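Local atomic coordinates of dextranase (PDB entry 6NZS), a protein that hydrolyses internal alpha-1,6-glucosidic linkages in dextran as an endo-acting dextranase of glycosyl hydrolase family 49. Residues K314-A319 with H340-Y345; M353-Y358 with D369-Y374; K263-F268 with E287-E292. All blocks are in the same frame, centred on the assembly; numbering follows the deposited sequence.

Interaction 1 of 3, residues K314-A319 with H340-Y345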
loop_
_atom_site.group_PDB
_atom_site.type_symbol
_atom_site.label_atom_id
_atom_site.label_comp_id
_atom_site.label_asym_id
_atom_site.label_seq_id
_atom_site.Cartn_x
_atom_site.Cartn_y
_atom_site.Cartn_z
ATOM N N LYS A 314 3.285 10.646 11.672
ATOM C CA LYS A 314 2.420 9.738 10.940
ATOM C C LYS A 314 1.574 10.570 9.989
ATOM O O LYS A 314 1.277 11.734 10.261
ATOM C CB LYS A 314 1.505 8.983 11.907
ATOM C CG LYS A 314 2.227 8.429 13.137
ATOM C CD LYS A 314 3.173 7.292 12.765
ATOM C CE LYS A 314 3.560 6.452 13.989
ATOM N NZ LYS A 314 4.215 7.285 15.046
ATOM N N MET A 315 1.209 9.986 8.844
ATOM C CA MET A 315 0.405 10.768 7.910
ATOM C C MET A 315 -0.991 11.031 8.467
ATOM O O MET A 315 -1.529 12.136 8.312
ATOM C CB MET A 315 0.349 10.090 6.540
ATOM C CG MET A 315 1.709 10.030 5.821
ATOM S SD MET A 315 2.462 11.643 5.513
ATOM C CE MET A 315 1.282 12.344 4.357
ATOM N N LEU A 316 -1.574 10.033 9.134
ATOM C CA LEU A 316 -2.883 10.144 9.764
ATOM C C LEU A 316 -2.837 9.423 11.101
ATOM O O LEU A 316 -2.424 8.261 11.172
ATOM C CB LEU A 316 -3.964 9.509 8.884
ATOM C CG LEU A 316 -4.228 10.185 7.540
ATOM C CD1 LEU A 316 -5.132 9.296 6.700
ATOM C CD2 LEU A 316 -4.826 11.570 7.722
ATOM N N GLN A 317 -3.280 10.105 12.159
ATOM C CA GLN A 317 -3.290 9.505 13.487
ATOM C C GLN A 317 -4.557 9.919 14.217
ATOM O O GLN A 317 -4.997 11.067 14.103
ATOM C CB GLN A 317 -2.060 9.916 14.307
ATOM C CG GLN A 317 -2.133 9.471 15.768
ATOM C CD GLN A 317 -0.798 9.549 16.469
ATOM O OE1 GLN A 317 0.249 9.614 15.824
ATOM N NE2 GLN A 317 -0.825 9.543 17.801
ATOM N N PHE A 318 -5.136 8.975 14.958
ATOM C CA PHE A 318 -6.363 9.197 15.701
ATOM C C PHE A 318 -6.215 8.675 17.118
ATOM O O PHE A 318 -5.355 7.842 17.412
ATOM C CB PHE A 318 -7.535 8.481 15.038
ATOM C CG PHE A 318 -7.889 9.041 13.703
ATOM C CD1 PHE A 318 -7.221 8.627 12.557
ATOM C CD2 PHE A 318 -8.872 10.000 13.594
ATOM C CE1 PHE A 318 -7.551 9.164 11.323
ATOM C CE2 PHE A 318 -9.204 10.532 12.375
ATOM C CZ PHE A 318 -8.546 10.121 11.235
ATOM N N ALA A 319 -7.080 9.183 17.992
ATOM C CA ALA A 319 -7.181 8.734 19.375
ATOM C C ALA A 319 -8.561 8.137 19.582
ATOM O O ALA A 319 -9.566 8.740 19.191
ATOM C CB ALA A 319 -6.970 9.907 20.336
ATOM N N HIS A 340 5.286 5.536 9.274
ATOM C CA HIS A 340 4.049 4.769 9.123
ATOM C C HIS A 340 2.924 5.659 8.609
ATOM O O HIS A 340 2.823 6.840 8.959
ATOM C CB HIS A 340 3.584 4.177 10.458
ATOM C CG HIS A 340 4.566 3.257 11.108
ATOM N ND1 HIS A 340 4.367 2.751 12.376
ATOM C CD2 HIS A 340 5.743 2.747 10.680
ATOM C CE1 HIS A 340 5.386 1.975 12.702
ATOM N NE2 HIS A 340 6.236 1.959 11.692
ATOM N N SER A 341 2.037 5.058 7.804
ATOM C CA SER A 341 0.934 5.811 7.211
ATOM C C SER A 341 -0.155 6.147 8.224
ATOM O O SER A 341 -0.725 7.242 8.179
ATOM C CB SER A 341 0.330 5.034 6.032
ATOM O OG SER A 341 -0.226 3.780 6.441
ATOM N N PHE A 342 -0.468 5.230 9.137
ATOM C CA PHE A 342 -1.749 5.328 9.827
ATOM C C PHE A 342 -1.656 4.605 11.161
ATOM O O PHE A 342 -1.162 3.477 11.217
ATOM C CB PHE A 342 -2.833 4.672 8.950
ATOM C CG PHE A 342 -4.203 4.728 9.551
ATOM C CD1 PHE A 342 -4.629 3.740 10.426
ATOM C CD2 PHE A 342 -5.055 5.777 9.257
ATOM C CE1 PHE A 342 -5.882 3.803 11.006
ATOM C CE2 PHE A 342 -6.317 5.839 9.837
ATOM C CZ PHE A 342 -6.724 4.855 10.700
ATOM N N VAL A 343 -2.166 5.232 12.226
ATOM C CA VAL A 343 -2.219 4.586 13.534
ATOM C C VAL A 343 -3.359 5.169 14.357
ATOM O O VAL A 343 -3.757 6.324 14.183
ATOM C CB VAL A 343 -0.883 4.676 14.310
ATOM C CG1 VAL A 343 -0.698 6.064 14.919
ATOM C CG2 VAL A 343 -0.803 3.600 15.396
ATOM N N VAL A 344 -3.900 4.334 15.236
ATOM C CA VAL A 344 -4.875 4.740 16.234
ATOM C C VAL A 344 -4.339 4.275 17.575
ATOM O O VAL A 344 -3.923 3.119 17.711
ATOM C CB VAL A 344 -6.251 4.098 15.974
ATOM C CG1 VAL A 344 -7.236 4.486 17.078
ATOM C CG2 VAL A 344 -6.777 4.489 14.602
ATOM N N TYR A 345 -4.324 5.170 18.556
ATOM C CA TYR A 345 -3.973 4.813 19.919
ATOM C C TYR A 345 -5.183 5.036 20.810
ATOM O O TYR A 345 -6.026 5.890 20.530
ATOM C CB TYR A 345 -2.818 5.660 20.432
ATOM C CG TYR A 345 -1.495 5.338 19.785
ATOM C CD1 TYR A 345 -0.960 4.057 19.853
ATOM C CD2 TYR A 345 -0.780 6.310 19.109
ATOM C CE1 TYR A 345 0.254 3.761 19.257
ATOM C CE2 TYR A 345 0.432 6.025 18.514
ATOM C CZ TYR A 345 0.942 4.750 18.592
ATOM O OH TYR A 345 2.153 4.467 18.002
#
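Phe-318 and Phe-342 meet at an angle on one face of a pair of parallel strands. Their ring planes are turned 43° to each other, and Phe-318 CE1 comes to 3.8 Å from Phe-342 CE2. With CG anti to the backbone N (chi1 -179°), the Phe-342 ring leans toward the neighbouring strand, its CE2 on Phe-318 and its CD2 3.9 Å from Leu-316 CB. On the same face, Val-344 CG2 touches Phe-318 CB.

The other face carries Gln-317, Val-343 and Tyr-345. Gln-317 runs extended alongside Val-343, its CG 3.8 Å from Val-343 CG1. Its amide NE2 ends in the plane of the Tyr-345 ring, 3.5 Å from Tyr-345 CD2 at the edge. The amide is nearly upright to that ring, at 78°. Just before the strands, Lys-314 lies beside His-340, and its amino group bonds to the carbonyls of His-309 and Cys-312.

Four backbone bonds hold the register, among them Phe-318 N to Val-343 O at 3.1 Å. This is the stacking of successive coils in a parallel beta-helix. Strand 266-268 pairs with the other edge of 316-320. The Leu-316, Phe-318 and Phe-342 side chains face the core, where they meet strand 325-335.

Interaction 2 of 3, residues M353-Y358 with D369-Y374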
loop_
_atom_site.group_PDB
_atom_site.type_symbol
_atom_site.label_atom_id
_atom_site.label_comp_id
_atom_site.label_asym_id
_atom_site.label_seq_id
_atom_site.Cartn_x
_atom_site.Cartn_y
_atom_site.Cartn_z
ATOM N N MET A 353 -13.470 1.445 11.537
ATOM C CA MET A 353 -13.065 2.153 10.330
ATOM C C MET A 353 -13.826 1.650 9.116
ATOM O O MET A 353 -14.074 0.450 8.967
ATOM C CB MET A 353 -11.566 1.967 10.098
ATOM C CG MET A 353 -10.734 2.489 11.251
ATOM S SD MET A 353 -9.051 1.868 11.223
ATOM C CE MET A 353 -8.590 2.278 9.535
ATOM N N ASN A 354 -14.187 2.580 8.239
ATOM C CA ASN A 354 -14.812 2.275 6.956
ATOM C C ASN A 354 -13.935 2.952 5.910
ATOM O O ASN A 354 -14.056 4.162 5.681
ATOM C CB ASN A 354 -16.252 2.797 6.928
ATOM C CG ASN A 354 -16.947 2.542 5.610
ATOM O OD1 ASN A 354 -16.458 1.799 4.769
ATOM N ND2 ASN A 354 -18.098 3.180 5.418
ATOM N N VAL A 355 -13.053 2.171 5.285
ATOM C CA VAL A 355 -12.023 2.681 4.388
ATOM C C VAL A 355 -12.401 2.301 2.964
ATOM O O VAL A 355 -12.683 1.130 2.687
ATOM C CB VAL A 355 -10.647 2.092 4.743
ATOM C CG1 VAL A 355 -9.569 2.709 3.858
ATOM C CG2 VAL A 355 -10.317 2.321 6.216
ATOM N N GLU A 356 -12.391 3.270 2.053
ATOM C CA GLU A 356 -12.656 2.908 0.665
ATOM C C GLU A 356 -12.027 3.906 -0.290
ATOM O O GLU A 356 -11.944 5.104 -0.003
ATOM C CB GLU A 356 -14.146 2.770 0.366
ATOM C CG GLU A 356 -14.919 4.017 0.533
ATOM C CD GLU A 356 -16.346 3.720 0.954
ATOM O OE1 GLU A 356 -16.944 2.747 0.451
ATOM O OE2 GLU A 356 -16.860 4.451 1.802
ATOM N N ASN A 357 -11.585 3.390 -1.437
ATOM C CA ASN A 357 -11.074 4.231 -2.516
ATOM C C ASN A 357 -9.928 5.105 -2.029
ATOM O O ASN A 357 -9.850 6.298 -2.338
ATOM C CB ASN A 357 -12.192 5.004 -3.203
ATOM C CG ASN A 357 -13.148 4.067 -3.899
ATOM O OD1 ASN A 357 -14.032 3.484 -3.269
ATOM N ND2 ASN A 357 -12.924 3.848 -5.191
ATOM N N TYR A 358 -9.038 4.474 -1.264
ATOM C CA TYR A 358 -7.910 5.086 -0.585
ATOM C C TYR A 358 -6.645 4.522 -1.213
ATOM O O TYR A 358 -6.598 3.335 -1.566
ATOM C CB TYR A 358 -7.991 4.698 0.894
ATOM C CG TYR A 358 -6.782 5.006 1.727
ATOM C CD1 TYR A 358 -6.629 6.247 2.336
ATOM C CD2 TYR A 358 -5.803 4.043 1.940
ATOM C CE1 TYR A 358 -5.533 6.528 3.118
ATOM C CE2 TYR A 358 -4.698 4.319 2.721
ATOM C CZ TYR A 358 -4.568 5.565 3.306
ATOM O OH TYR A 358 -3.477 5.844 4.089
ATOM N N ASP A 369 4.736 1.663 6.471
ATOM C CA ASP A 369 3.702 0.651 6.658
ATOM C C ASP A 369 2.391 1.097 6.029
ATOM O O ASP A 369 2.013 2.273 6.112
ATOM C CB ASP A 369 3.409 0.464 8.154
ATOM C CG ASP A 369 4.607 -0.031 8.975
ATOM O OD1 ASP A 369 5.779 0.076 8.539
ATOM O OD2 ASP A 369 4.357 -0.516 10.109
ATOM N N GLY A 370 1.680 0.131 5.441
ATOM C CA GLY A 370 0.307 0.318 5.020
ATOM C C GLY A 370 -0.656 0.377 6.191
ATOM O O GLY A 370 -0.287 0.748 7.312
ATOM N N ILE A 371 -1.855 -0.031 5.985
ATOM C CA ILE A 371 -2.892 0.307 6.951
ATOM C C ILE A 371 -3.028 -0.780 8.005
ATOM O O ILE A 371 -2.828 -1.972 7.754
ATOM C CB ILE A 371 -4.223 0.603 6.231
ATOM C CG1 ILE A 371 -5.184 1.381 7.150
ATOM C CG2 ILE A 371 -4.848 -0.690 5.718
ATOM C CD1 ILE A 371 -6.326 2.044 6.419
ATOM N N GLU A 372 -3.389 -0.347 9.208
ATOM C CA GLU A 372 -3.821 -1.227 10.283
ATOM C C GLU A 372 -5.299 -0.942 10.526
ATOM O O GLU A 372 -5.664 0.171 10.931
ATOM C CB GLU A 372 -2.997 -0.968 11.545
ATOM C CG GLU A 372 -3.342 -1.887 12.725
ATOM C CD GLU A 372 -2.405 -1.717 13.912
ATOM O OE1 GLU A 372 -1.284 -1.188 13.728
ATOM O OE2 GLU A 372 -2.799 -2.120 15.035
ATOM N N LEU A 373 -6.147 -1.927 10.242
ATOM C CA LEU A 373 -7.583 -1.803 10.466
ATOM C C LEU A 373 -7.905 -2.312 11.866
ATOM O O LEU A 373 -7.574 -3.449 12.212
ATOM C CB LEU A 373 -8.366 -2.576 9.405
ATOM C CG LEU A 373 -8.155 -2.047 7.980
ATOM C CD1 LEU A 373 -8.584 -3.094 6.979
ATOM C CD2 LEU A 373 -8.952 -0.776 7.778
ATOM N N TYR A 374 -8.534 -1.459 12.669
ATOM C CA TYR A 374 -8.835 -1.801 14.049
ATOM C C TYR A 374 -10.110 -2.649 14.123
ATOM O O TYR A 374 -10.814 -2.843 13.130
ATOM C CB TYR A 374 -8.818 -0.533 14.915
ATOM C CG TYR A 374 -7.394 -0.013 14.999
ATOM C CD1 TYR A 374 -6.831 0.732 13.952
ATOM C CD2 TYR A 374 -6.576 -0.330 16.073
ATOM C CE1 TYR A 374 -5.503 1.169 14.002
ATOM C CE2 TYR A 374 -5.248 0.107 16.130
ATOM C CZ TYR A 374 -4.721 0.852 15.090
ATOM O OH TYR A 374 -3.406 1.277 15.152
#
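Across the core of the parallel beta-helix, Met-353 and Val-355 on strand 351-361 pack against Ile-371, Leu-373 and Tyr-374 on the facing wall. Met-353 carries most of the contact. Its SD lies in the plane of the Tyr-374 ring at the edge, 3.7 Å from Tyr-374 CD1, a Met-aromatic contact. The same sulfur takes a weak but nearly straight hydrogen bond from Tyr-374 N (169° at the hydrogen). The bend at chi3 (52°) swings the methyl toward the aliphatic side chains. There Met-353 CE sits 3.5 Å from Leu-373 CD2 and meets Ile-371 CD1 tip to tip. Val-355 extends the patch, its CG2 3.7 Å from Leu-373 CD2. Replacing Met-353 with an alanine would probably open a gap beside Leu-373 and Ile-371 and leave Tyr-374 N without its sulfur acceptor.

The layer is held between two coils. Phe-342 of strand 342-346 touches Met-353, Ile-371 and Tyr-374, while Met-379 of strand 377-380 covers Val-355, Ile-371 and Leu-373. Strand 377-380 also bonds to the backbone of Met-353 and Val-355 through Thr-378.

Interaction 3 of 3, residues K263-F268 with E287-E292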
loop_
_atom_site.group_PDB
_atom_site.type_symbol
_atom_site.label_atom_id
_atom_site.label_comp_id
_atom_site.label_asym_id
_atom_site.label_seq_id
_atom_site.Cartn_x
_atom_site.Cartn_y
_atom_site.Cartn_z
ATOM N N LYS A 263 0.621 19.325 1.172
ATOM C CA LYS A 263 1.866 18.808 1.732
ATOM C C LYS A 263 1.766 18.936 3.246
ATOM O O LYS A 263 1.717 20.055 3.773
ATOM C CB LYS A 263 3.050 19.604 1.191
ATOM C CG LYS A 263 3.076 19.670 -0.319
ATOM C CD LYS A 263 4.242 20.494 -0.831
ATOM C CE LYS A 263 4.187 20.580 -2.351
ATOM N NZ LYS A 263 5.451 21.122 -2.903
ATOM N N GLY A 264 1.685 17.805 3.940
ATOM C CA GLY A 264 1.484 17.828 5.383
ATOM C C GLY A 264 0.969 16.491 5.898
ATOM O O GLY A 264 1.082 15.467 5.232
ATOM N N ALA A 265 0.425 16.536 7.118
ATOM C CA ALA A 265 -0.053 15.360 7.836
ATOM C C ALA A 265 -1.034 15.836 8.895
ATOM O O ALA A 265 -1.035 17.009 9.272
ATOM C CB ALA A 265 1.095 14.577 8.476
ATOM N N PHE A 266 -1.883 14.922 9.362
ATOM C CA PHE A 266 -2.959 15.287 10.276
ATOM C C PHE A 266 -2.973 14.349 11.466
ATOM O O PHE A 266 -2.898 13.126 11.308
ATOM C CB PHE A 266 -4.330 15.231 9.594
ATOM C CG PHE A 266 -4.545 16.311 8.580
ATOM C CD1 PHE A 266 -4.896 17.590 8.975
ATOM C CD2 PHE A 266 -4.395 16.049 7.227
ATOM C CE1 PHE A 266 -5.090 18.590 8.045
ATOM C CE2 PHE A 266 -4.592 17.050 6.289
ATOM C CZ PHE A 266 -4.935 18.322 6.700
ATOM N N ARG A 267 -3.102 14.925 12.657
ATOM C CA ARG A 267 -3.317 14.155 13.869
ATOM C C ARG A 267 -4.576 14.675 14.541
ATOM O O ARG A 267 -4.675 15.871 14.843
ATOM C CB ARG A 267 -2.140 14.280 14.831
ATOM C CG ARG A 267 -2.457 13.650 16.177
ATOM C CD ARG A 267 -1.227 13.503 17.046
ATOM N NE ARG A 267 -1.573 12.887 18.320
ATOM C CZ ARG A 267 -0.721 12.718 19.322
ATOM N NH1 ARG A 267 0.536 13.117 19.192
ATOM N NH2 ARG A 267 -1.128 12.151 20.452
ATOM N N PHE A 268 -5.540 13.782 14.749
ATOM C CA PHE A 268 -6.703 14.100 15.572
ATOM C C PHE A 268 -6.295 13.732 16.992
ATOM O O PHE A 268 -6.393 12.580 17.416
ATOM C CB PHE A 268 -7.926 13.321 15.106
ATOM C CG PHE A 268 -8.511 13.810 13.802
ATOM C CD1 PHE A 268 -7.934 13.463 12.590
ATOM C CD2 PHE A 268 -9.661 14.585 13.790
ATOM C CE1 PHE A 268 -8.494 13.889 11.384
ATOM C CE2 PHE A 268 -10.227 15.009 12.597
ATOM C CZ PHE A 268 -9.639 14.667 11.391
ATOM N N GLU A 287 6.013 14.708 1.505
ATOM C CA GLU A 287 7.279 14.942 0.814
ATOM C C GLU A 287 8.201 15.911 1.550
ATOM O O GLU A 287 9.425 15.841 1.376
ATOM C CB GLU A 287 6.993 15.463 -0.593
ATOM C CG GLU A 287 6.371 16.854 -0.631
ATOM C CD GLU A 287 5.763 17.168 -1.983
ATOM O OE1 GLU A 287 4.715 16.572 -2.315
ATOM O OE2 GLU A 287 6.323 18.006 -2.716
ATOM N N GLN A 288 7.651 16.834 2.342
ATOM C CA GLN A 288 8.489 17.821 3.020
ATOM C C GLN A 288 9.149 17.278 4.277
ATOM O O GLN A 288 10.085 17.909 4.783
ATOM C CB GLN A 288 7.688 19.082 3.365
ATOM C CG GLN A 288 7.040 19.728 2.156
ATOM C CD GLN A 288 6.249 20.990 2.480
ATOM O OE1 GLN A 288 5.402 20.993 3.366
ATOM N NE2 GLN A 288 6.513 22.058 1.744
ATOM N N TYR A 289 8.709 16.133 4.785
ATOM C CA TYR A 289 9.241 15.590 6.026
ATOM C C TYR A 289 10.441 14.696 5.745
ATOM O O TYR A 289 10.448 13.928 4.779
ATOM C CB TYR A 289 8.172 14.786 6.772
ATOM C CG TYR A 289 6.940 15.587 7.137
ATOM C CD1 TYR A 289 7.022 16.659 8.018
ATOM C CD2 TYR A 289 5.698 15.267 6.605
ATOM C CE1 TYR A 289 5.907 17.397 8.351
ATOM C CE2 TYR A 289 4.576 15.990 6.939
ATOM C CZ TYR A 289 4.685 17.055 7.810
ATOM O OH TYR A 289 3.556 17.780 8.126
ATOM N N VAL A 290 11.456 14.809 6.603
ATOM C CA VAL A 290 12.602 13.911 6.545
ATOM C C VAL A 290 12.178 12.515 6.992
ATOM O O VAL A 290 11.210 12.344 7.747
ATOM C CB VAL A 290 13.733 14.472 7.432
ATOM C CG1 VAL A 290 13.346 14.409 8.912
ATOM C CG2 VAL A 290 15.042 13.739 7.191
ATOM N N TYR A 291 12.895 11.502 6.506
ATOM C CA TYR A 291 12.728 10.146 7.014
ATOM C C TYR A 291 12.803 10.155 8.530
ATOM O O TYR A 291 13.714 10.750 9.108
ATOM C CB TYR A 291 13.863 9.274 6.483
ATOM C CG TYR A 291 13.890 7.846 6.991
ATOM C CD1 TYR A 291 12.804 6.996 6.808
ATOM C CD2 TYR A 291 15.017 7.338 7.634
ATOM C CE1 TYR A 291 12.841 5.688 7.244
ATOM C CE2 TYR A 291 15.065 6.033 8.075
ATOM C CZ TYR A 291 13.977 5.201 7.881
ATOM O OH TYR A 291 14.032 3.895 8.321
ATOM N N GLU A 292 11.845 9.484 9.171
ATOM C CA GLU A 292 11.806 9.386 10.632
ATOM C C GLU A 292 11.826 10.770 11.277
ATOM O O GLU A 292 12.495 10.998 12.291
ATOM C CB GLU A 292 12.924 8.490 11.175
ATOM C CG GLU A 292 12.628 6.993 11.125
ATOM C CD GLU A 292 13.752 6.147 11.704
ATOM O OE1 GLU A 292 14.929 6.532 11.542
ATOM O OE2 GLU A 292 13.462 5.100 12.322
HETATM O O HOH W 1 7.519 20.590 -1.759
#
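Lys-263 and Glu-287 bring the two backbones nearest, with their CA atoms 6.7 Å apart. The chain of 263-268 leaves strand 260-263, runs on extended through Gly-264 and continues as strand 266-268. The chain of 287-292 has no regular structure and belongs to the loop after strand 283-285. The side chains of 287-289 meet Lys-263, the backbone of Gly-264 and Ala-265; the two segments are not paired as strands. Gly-264 has phi 161° and psi -163°, where a beta carbon would be pressed against the carbonyl O of Lys-263.

Lys-263 reaches out fully extended and crosses Glu-287 obliquely. Its NZ forms a salt bridge with Glu-287 OE2 at 3.2 Å, a weak hydrogen bond by its geometry. With CG of Glu-287 set between the backbone N and the carbonyl carbon (chi1 67°), its chain runs on extended and brings OE2 to Lys-263 NZ. Gln-288 crosses the lysine chain at about a right angle, its OE1 3.5 Å from Lys-263 CB. Farther along, Tyr-289 turns its ring edge to Gly-264, whose carbonyl carbon lies in the ring plane, 3.8 Å from Tyr-289 CE2. The hydroxyl comes to 3.4 Å from Gly-264 CA. Ala-265 CB touches Tyr-289 CE2 at 4.1 Å.

The polar ends are shared with other parts of the chain. Lys-263 NZ bonds to the carbonyls of Gly-27 and Glu-30, and Glu-287 OE1 to Ser-285 and Tyr-261. Gln-288 grips Gly-240 and Ser-238, and Tyr-289 OH binds Tyr-243 O. The buried ammonium thus has carbonyl acceptors as well as a carboxylate, which is likely to keep it charged.

Overall arrangement
Going from the N terminus, interaction 3 comes first. It closes a loop that contains strands 275-279 and 283-285. Interaction 1 follows and closes one coil of the beta-helix, with strand 325-335 lying between its two segments. Interaction 2 then closes a short loop across the core. The three are in series: none nests in or crosses another. Interactions 3 and 1 share a sheet, since strands 266-268 and 316-320 are neighbours in it. Interactions 1 and 2 touch through the Ser-341 OG and Asp-369 O pair. Interactions 2 and 3 do not touch; their nearest atoms are about 9 Å apart. Interaction 1 pairs successive coils, interaction 2 packs across the core, interaction 3 seats a loop.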